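PDB 1XJT: lysozyme from Enterobacteria phage P1, which hydrolyses the glycosidic bonds of host peptidoglycan once released from the inner membrane, so that the infected cell lyses and sets the phage free. Local coordinates for residues G26-N31 / K83-A88; E42-D47 / D58-T63; F114-N119 / I169-E174. All blocks are in the same frame, centred on the assembly; numbering follows the deposited sequence.

Contact 1 (G26-N31 / K83-A88); sequences GNVRTN and KNILIA
V28 drives one methyl between two side chains of the helix: its CG1 lies 3.8 Å from I85 CG2 and also 3.8 Å from L86 CD2. Both side chains meet V28 at about a right angle, so the valine branch lies across them instead of running alongside. With CG1 opposite the carbonyl carbon (chi1 -54°), it is this branch of V28 that reaches the helix. I85 answers with its short branch: CG2 serves V28 and, at 4.0 Å, also receives T30 CG2, whose side chain comes in at a slant. L86 starts out across the direction of the contact, but its end bends back toward it; CD2 sits 4.0 Å from the carbonyl O of N27, while CD1 approaches N27 CB at 4.2 Å. The amide of N27 turns to a different partner, ND2 binding E82 one helical turn before L86.

No hydrogen bond joins 26-31 to 83-88 directly; the polar attachment comes one residue later, where the carboxylate of E89 accepts the backbone N-H groups of R29 and T30. L35 touches both T30 and I85, closing the apolar patch from the next helix. The arrangement is a helix-to-helix connection laid on the flank of a long helix: the link between helices 15-25 and 32-42 is held on helix 74-95 of this phage lysozyme by aliphatic contacts of V28 and T30 and by E82 and E89.

Contact 2 (E42-D47 / D58-T63); sequences EGCRRD and DGIGNT
R45 and G59 bring their backbones close, CA to CA 4.7 Å, the same separation as between the CA atoms of C44 and I60. A single bent hydrogen bond spans the gap, R45 N to G59 O at 3.1 Å and 141° at the hydrogen. Two CA-H...O contacts continue the approach: I60 CA lies 3.3 Å from G43 O, and C44 CA lies 3.6 Å from G59 O. Within 58-63 the chain folds back on itself, G61 and N62 both facing D58 in a G1 beta bulge. Here the turn leaving helix 32-42, with E42 as its last residue, meets the chain leaving the small beta hairpin of 48-50 and 56-59, which in family 24 lysozymes borders the active-site cleft.

I60 fits its two branches to different neighbours. CG1 touches C44 SG at 3.7 Å, and CG2 lies against E42 CB, also at 3.7 Å. C44 SG is tied to C13 in the disulfide of the active enzyme; M18 and W81 close round I60 from two helices. The chain of E42, the inferred proton donor/acceptor, bends at chi2 and lays OE1 3.4 Å from G61 CA, where the glycine presents no side chain. Its other oxygen, OE2, has a long, weak ion pair with R170.

Contact 3 (F114-N119 / I169-E174); sequences FNMGCN and IRREKE
N115 meets two arginines in two different ways. Its OD1 takes a nearly straight hydrogen bond from R171 NH2 at 2.7 Å (167° at the hydrogen), on a lone pair in the carbonyl plane; R171 NH1 adds a weak one at 3.3 Å. Against R170 it stacks instead: amide and guanidinium planes are only 4° apart, with N115 CB 3.5 Å above the centre of the guanidinium. N115 CG stands opposite the backbone N (chi1 -179°), putting CB over the face of R170 and OD1 at the edge of R171. The selenium (SE) of M116, a selenomethionine, lies 3.4 Å from R171 NH1.

N115 thus joins the C-terminal end of helix 103-116 to helix 165-179, where R170, R171 and E174 form a salt-bridge network that holds the two guanidinium groups in place. R171 grips E174 side-on, NE to OE2 at 2.6 Å and NH2 to OE1 at 3.1 Å, while R170 NE reaches OE1 at 3.0 Å from the same face of the carboxylate as R171 NH2. E174 would probably offset part of the arginines' positive charge.

Further out, S111 OG hydrogen-bonds both E174 OE1 and R170 NH2, and the carbonyl of F156 accepts from R171 NH1.

Contacts 1, 2 and 3 lie about 15 to 17 Å apart, centre to centre, and touch one another. Along the chain contact 2 is nested within the loop closed by contact 1, and contact 3 opens after both have closed. Helix 74-95 follows strand 56-59, and a probable N84-N62 side-chain hydrogen bond, 2.9 Å from N84 ND2 to N62 OD1, joins contacts 1 and 2. F114 connects all three: its ring packs on N84 of contact 1, on E42 and I60 O of contact 2, and belongs to contact 3. The inferred active-site glutamate, E42, is bordered by I60 and G61 after the hairpin strand and by F114 and the weakly paired R170 from helices 103-116 and 165-179.

Contact 1 (G26-N31 / K83-A88)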
# COMPACT_ATOMS: atom_id res chain seq x y z
N GLY A 26 16.17 5.18 -6.67
CA GLY A 26 15.68 5.98 -7.76
C GLY A 26 14.75 5.20 -8.64
O GLY A 26 14.49 5.61 -9.76
N ASN A 27 14.22 4.10 -8.12
CA ASN A 27 13.18 3.37 -8.82
C ASN A 27 11.77 3.71 -8.38
O ASN A 27 10.93 3.96 -9.20
CB ASN A 27 13.44 1.87 -8.69
CG ASN A 27 14.72 1.46 -9.37
OD1 ASN A 27 14.97 1.83 -10.50
ND2 ASN A 27 15.58 0.72 -8.65
N VAL A 28 11.50 3.75 -7.08
CA VAL A 28 10.13 3.97 -6.67
C VAL A 28 9.73 5.45 -6.79
O VAL A 28 10.52 6.35 -6.54
CB VAL A 28 9.85 3.43 -5.24
CG1 VAL A 28 10.25 1.95 -5.11
CG2 VAL A 28 10.52 4.23 -4.19
N ARG A 29 8.51 5.67 -7.26
CA ARG A 29 7.93 7.02 -7.28
C ARG A 29 7.34 7.41 -5.95
O ARG A 29 7.36 8.60 -5.59
CB ARG A 29 6.86 7.13 -8.37
CG ARG A 29 6.24 8.50 -8.50
CD ARG A 29 5.30 8.63 -9.67
NE ARG A 29 4.50 9.84 -9.48
CZ ARG A 29 3.34 10.12 -10.04
NH1 ARG A 29 2.73 9.29 -10.87
NH2 ARG A 29 2.74 11.29 -9.74
N THR A 30 6.79 6.47 -5.19
CA THR A 30 6.11 6.92 -4.01
C THR A 30 7.03 7.72 -3.10
O THR A 30 8.24 7.44 -2.98
CB THR A 30 5.20 5.84 -3.27
OG1 THR A 30 5.79 5.35 -2.09
CG2 THR A 30 4.88 4.70 -4.11
N ASN A 31 6.46 8.78 -2.54
CA ASN A 31 7.21 9.77 -1.80
C ASN A 31 7.43 9.36 -0.36
O ASN A 31 6.93 8.33 0.10
CB ASN A 31 6.50 11.15 -1.90
CG ASN A 31 5.07 11.17 -1.36
OD1 ASN A 31 4.67 10.32 -0.59
ND2 ASN A 31 4.31 12.23 -1.73
N LYS A 83 10.83 -4.14 -4.00
CA LYS A 83 10.17 -5.00 -4.98
C LYS A 83 8.66 -4.98 -4.82
O LYS A 83 7.90 -4.89 -5.79
CB LYS A 83 10.70 -6.42 -4.82
CG LYS A 83 10.18 -7.41 -5.87
CD LYS A 83 10.76 -8.83 -5.61
CE LYS A 83 10.60 -9.83 -6.82
NZ LYS A 83 11.23 -11.19 -6.62
N ASN A 84 8.22 -5.05 -3.57
CA ASN A 84 6.80 -5.06 -3.27
C ASN A 84 6.17 -3.72 -3.57
O ASN A 84 5.05 -3.67 -4.10
CB ASN A 84 6.57 -5.48 -1.82
CG ASN A 84 6.84 -6.95 -1.61
OD1 ASN A 84 6.43 -7.78 -2.43
ND2 ASN A 84 7.57 -7.28 -0.55
N ILE A 85 6.87 -2.64 -3.27
CA ILE A 85 6.40 -1.31 -3.66
C ILE A 85 6.22 -1.17 -5.17
O ILE A 85 5.22 -0.63 -5.65
CB ILE A 85 7.34 -0.18 -3.16
CG1 ILE A 85 7.39 -0.14 -1.63
CG2 ILE A 85 6.81 1.19 -3.62
CD1 ILE A 85 8.60 0.61 -1.06
N LEU A 86 7.17 -1.62 -5.94
CA LEU A 86 7.07 -1.49 -7.39
C LEU A 86 5.92 -2.28 -8.01
O LEU A 86 5.33 -1.85 -9.00
CB LEU A 86 8.39 -1.89 -8.02
CG LEU A 86 9.48 -0.85 -7.73
CD1 LEU A 86 10.84 -1.37 -8.16
CD2 LEU A 86 9.16 0.43 -8.46
N ILE A 87 5.62 -3.45 -7.45
CA ILE A 87 4.42 -4.17 -7.83
C ILE A 87 3.14 -3.34 -7.61
O ILE A 87 2.27 -3.25 -8.49
CB ILE A 87 4.35 -5.52 -7.05
CG1 ILE A 87 5.47 -6.41 -7.49
CG2 ILE A 87 2.98 -6.19 -7.24
CD1 ILE A 87 5.69 -7.60 -6.59
N ALA A 88 3.04 -2.70 -6.45
CA ALA A 88 1.91 -1.85 -6.12
C ALA A 88 1.85 -0.63 -7.05
O ALA A 88 0.77 -0.27 -7.53
CB ALA A 88 1.95 -1.44 -4.67

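Contact 2 (E42-D47 / D58-T63)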
# COMPACT_ATOMS: atom_id res chain seq x y z
N GLU A 42 3.03 -1.56 8.63
CA GLU A 42 3.62 -2.91 8.66
C GLU A 42 4.58 -3.11 9.83
O GLU A 42 4.62 -4.18 10.43
CB GLU A 42 4.39 -3.16 7.37
CG GLU A 42 3.55 -3.10 6.11
CD GLU A 42 2.52 -4.21 6.03
OE1 GLU A 42 2.61 -5.18 6.83
OE2 GLU A 42 1.62 -4.11 5.17
N GLY A 43 5.36 -2.08 10.13
CA GLY A 43 6.47 -2.24 11.05
C GLY A 43 7.63 -2.89 10.32
O GLY A 43 7.50 -3.27 9.15
N CYS A 44 8.76 -3.01 11.01
CA CYS A 44 9.98 -3.53 10.42
C CYS A 44 10.64 -4.56 11.35
O CYS A 44 10.90 -4.27 12.52
CB CYS A 44 10.94 -2.37 10.12
SG CYS A 44 12.42 -2.84 9.19
N ARG A 45 10.91 -5.75 10.80
CA ARG A 45 11.34 -6.91 11.58
C ARG A 45 12.39 -7.76 10.84
O ARG A 45 12.15 -8.24 9.74
CB ARG A 45 10.13 -7.81 11.89
CG ARG A 45 9.09 -7.22 12.85
CD ARG A 45 9.67 -6.78 14.19
NE ARG A 45 8.75 -6.96 15.31
CZ ARG A 45 7.74 -6.14 15.61
NH1 ARG A 45 6.98 -6.40 16.67
NH2 ARG A 45 7.49 -5.06 14.88
N ARG A 46 13.56 -7.97 11.45
CA ARG A 46 14.56 -8.86 10.86
C ARG A 46 14.23 -10.35 11.06
O ARG A 46 14.70 -11.21 10.31
CB ARG A 46 15.94 -8.58 11.44
CG ARG A 46 16.60 -7.32 10.91
CD ARG A 46 18.02 -7.14 11.43
NE ARG A 46 18.49 -5.76 11.31
CZ ARG A 46 18.03 -4.74 12.02
NH1 ARG A 46 18.53 -3.53 11.84
NH2 ARG A 46 17.05 -4.92 12.90
N ASP A 47 13.43 -10.64 12.07
CA ASP A 47 13.03 -12.01 12.35
C ASP A 47 11.64 -12.28 11.76
O ASP A 47 10.69 -11.55 12.05
CB ASP A 47 13.03 -12.25 13.87
CG ASP A 47 14.44 -12.20 14.47
OD1 ASP A 47 14.56 -11.84 15.67
OD2 ASP A 47 15.48 -12.50 13.84
N ASP A 58 8.40 -11.19 6.47
CA ASP A 58 9.74 -10.61 6.62
C ASP A 58 9.69 -9.10 6.69
O ASP A 58 8.67 -8.49 6.37
CB ASP A 58 10.61 -10.95 5.40
CG ASP A 58 11.31 -12.22 5.54
OD1 ASP A 58 10.89 -13.04 6.38
OD2 ASP A 58 12.31 -12.50 4.85
N GLY A 59 10.83 -8.50 7.07
CA GLY A 59 11.06 -7.06 6.89
C GLY A 59 9.81 -6.24 7.13
O GLY A 59 9.25 -6.26 8.22
N ILE A 60 9.37 -5.54 6.09
CA ILE A 60 8.24 -4.62 6.19
C ILE A 60 7.05 -5.20 5.43
O ILE A 60 6.74 -4.80 4.32
CB ILE A 60 8.67 -3.24 5.65
CG1 ILE A 60 9.86 -2.73 6.50
CG2 ILE A 60 7.48 -2.24 5.64
CD1 ILE A 60 10.52 -1.44 6.02
N GLY A 61 6.40 -6.18 6.04
CA GLY A 61 5.26 -6.83 5.40
C GLY A 61 5.60 -7.66 4.16
O GLY A 61 4.74 -7.85 3.29
N ASN A 62 6.83 -8.16 4.07
CA ASN A 62 7.18 -9.03 2.96
C ASN A 62 6.84 -10.51 3.24
O ASN A 62 7.12 -11.02 4.33
CB ASN A 62 8.67 -8.91 2.64
CG ASN A 62 9.10 -9.91 1.59
OD1 ASN A 62 8.77 -9.75 0.42
ND2 ASN A 62 9.82 -10.96 2.00
N THR A 63 6.26 -11.20 2.25
CA THR A 63 5.96 -12.64 2.37
C THR A 63 6.57 -13.48 1.24
O THR A 63 6.22 -14.65 1.08
CB THR A 63 4.44 -12.86 2.41
OG1 THR A 63 3.80 -12.05 1.41
CG2 THR A 63 3.85 -12.35 3.71

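Contact 3 (F114-N119 / I169-E174)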
# COMPACT_ATOMS: atom_id res chain seq x y z
N PHE A 114 -0.55 -1.87 -2.14
CA PHE A 114 0.45 -2.66 -1.42
C PHE A 114 -0.23 -3.53 -0.38
O PHE A 114 0.15 -4.71 -0.17
CB PHE A 114 1.44 -1.68 -0.75
CG PHE A 114 2.59 -2.33 -0.03
CD1 PHE A 114 2.44 -2.84 1.24
CD2 PHE A 114 3.86 -2.35 -0.60
CE1 PHE A 114 3.51 -3.39 1.92
CE2 PHE A 114 4.93 -2.90 0.08
CZ PHE A 114 4.74 -3.44 1.33
N ASN A 115 -1.23 -2.94 0.26
CA ASN A 115 -1.97 -3.57 1.36
C ASN A 115 -3.06 -4.52 0.91
O ASN A 115 -3.15 -5.63 1.42
CB ASN A 115 -2.54 -2.46 2.24
CG ASN A 115 -3.31 -2.98 3.45
OD1 ASN A 115 -4.34 -2.41 3.78
ND2 ASN A 115 -2.81 -4.02 4.10
N MSE A 116 -3.86 -4.09 -0.06
CA MSE A 116 -5.07 -4.85 -0.45
C MSE A 116 -4.89 -5.70 -1.71
O MSE A 116 -5.68 -6.63 -1.98
CB MSE A 116 -6.19 -3.87 -0.68
CG MSE A 116 -6.47 -2.98 0.53
SE MSE A 116 -6.98 -4.06 2.11
CE MSE A 116 -8.80 -4.35 1.57
N GLY A 117 -3.84 -5.40 -2.47
CA GLY A 117 -3.61 -6.04 -3.73
C GLY A 117 -4.42 -5.34 -4.81
O GLY A 117 -5.43 -4.75 -4.55
N CYS A 118 -3.96 -5.44 -6.04
CA CYS A 118 -4.56 -4.75 -7.16
C CYS A 118 -5.97 -5.21 -7.47
O CYS A 118 -6.82 -4.40 -7.75
CB CYS A 118 -3.69 -4.90 -8.40
SG CYS A 118 -3.92 -3.58 -9.58
N ASN A 119 -6.21 -6.51 -7.41
CA ASN A 119 -7.48 -7.07 -7.83
C ASN A 119 -8.61 -6.45 -7.00
O ASN A 119 -9.67 -6.12 -7.54
CB ASN A 119 -7.49 -8.60 -7.69
CG ASN A 119 -6.74 -9.33 -8.81
OD1 ASN A 119 -6.30 -8.74 -9.80
ND2 ASN A 119 -6.59 -10.62 -8.66
N ILE A 169 -8.73 3.15 9.96
CA ILE A 169 -7.66 4.08 10.28
C ILE A 169 -6.70 4.22 9.10
O ILE A 169 -6.34 5.34 8.69
CB ILE A 169 -6.93 3.62 11.56
CG1 ILE A 169 -7.81 3.85 12.79
CG2 ILE A 169 -5.63 4.38 11.73
CD1 ILE A 169 -7.18 3.39 14.08
N ARG A 170 -6.27 3.10 8.51
CA ARG A 170 -5.29 3.14 7.42
C ARG A 170 -5.85 3.83 6.18
O ARG A 170 -5.15 4.65 5.55
CB ARG A 170 -4.80 1.75 7.01
CG ARG A 170 -3.87 1.80 5.76
CD ARG A 170 -2.97 0.59 5.62
NE ARG A 170 -2.01 0.69 4.53
CZ ARG A 170 -0.98 -0.15 4.37
NH1 ARG A 170 -0.78 -1.12 5.24
NH2 ARG A 170 -0.15 -0.01 3.35
N ARG A 171 -7.07 3.48 5.79
CA ARG A 171 -7.65 4.06 4.58
C ARG A 171 -7.81 5.58 4.74
O ARG A 171 -7.71 6.34 3.77
CB ARG A 171 -9.00 3.43 4.25
CG ARG A 171 -8.97 2.01 3.77
CD ARG A 171 -8.30 1.76 2.42
NE ARG A 171 -6.89 1.44 2.54
CZ ARG A 171 -6.40 0.24 2.83
NH1 ARG A 171 -7.18 -0.78 3.12
NH2 ARG A 171 -5.09 0.07 2.90
N GLU A 172 -8.04 6.03 5.97
CA GLU A 172 -8.22 7.45 6.24
C GLU A 172 -6.89 8.17 6.20
O GLU A 172 -6.81 9.30 5.69
CB GLU A 172 -8.94 7.63 7.57
CG GLU A 172 -9.10 9.07 8.05
CD GLU A 172 -9.80 9.99 7.06
OE1 GLU A 172 -9.56 11.22 7.15
OE2 GLU A 172 -10.59 9.49 6.21
N LYS A 173 -5.83 7.54 6.70
CA LYS A 173 -4.50 8.14 6.58
C LYS A 173 -4.14 8.26 5.09
O LYS A 173 -3.57 9.26 4.65
CB LYS A 173 -3.42 7.31 7.32
CG LYS A 173 -3.46 7.43 8.82
CD LYS A 173 -2.58 6.38 9.47
CE LYS A 173 -2.78 6.27 10.99
NZ LYS A 173 -1.91 7.23 11.75
N GLU A 174 -4.47 7.24 4.32
CA GLU A 174 -4.20 7.24 2.88
C GLU A 174 -5.02 8.35 2.19
O GLU A 174 -4.52 9.11 1.35
CB GLU A 174 -4.53 5.86 2.29
CG GLU A 174 -3.51 4.76 2.63
CD GLU A 174 -3.94 3.37 2.23
OE1 GLU A 174 -3.12 2.42 2.39
OE2 GLU A 174 -5.09 3.21 1.74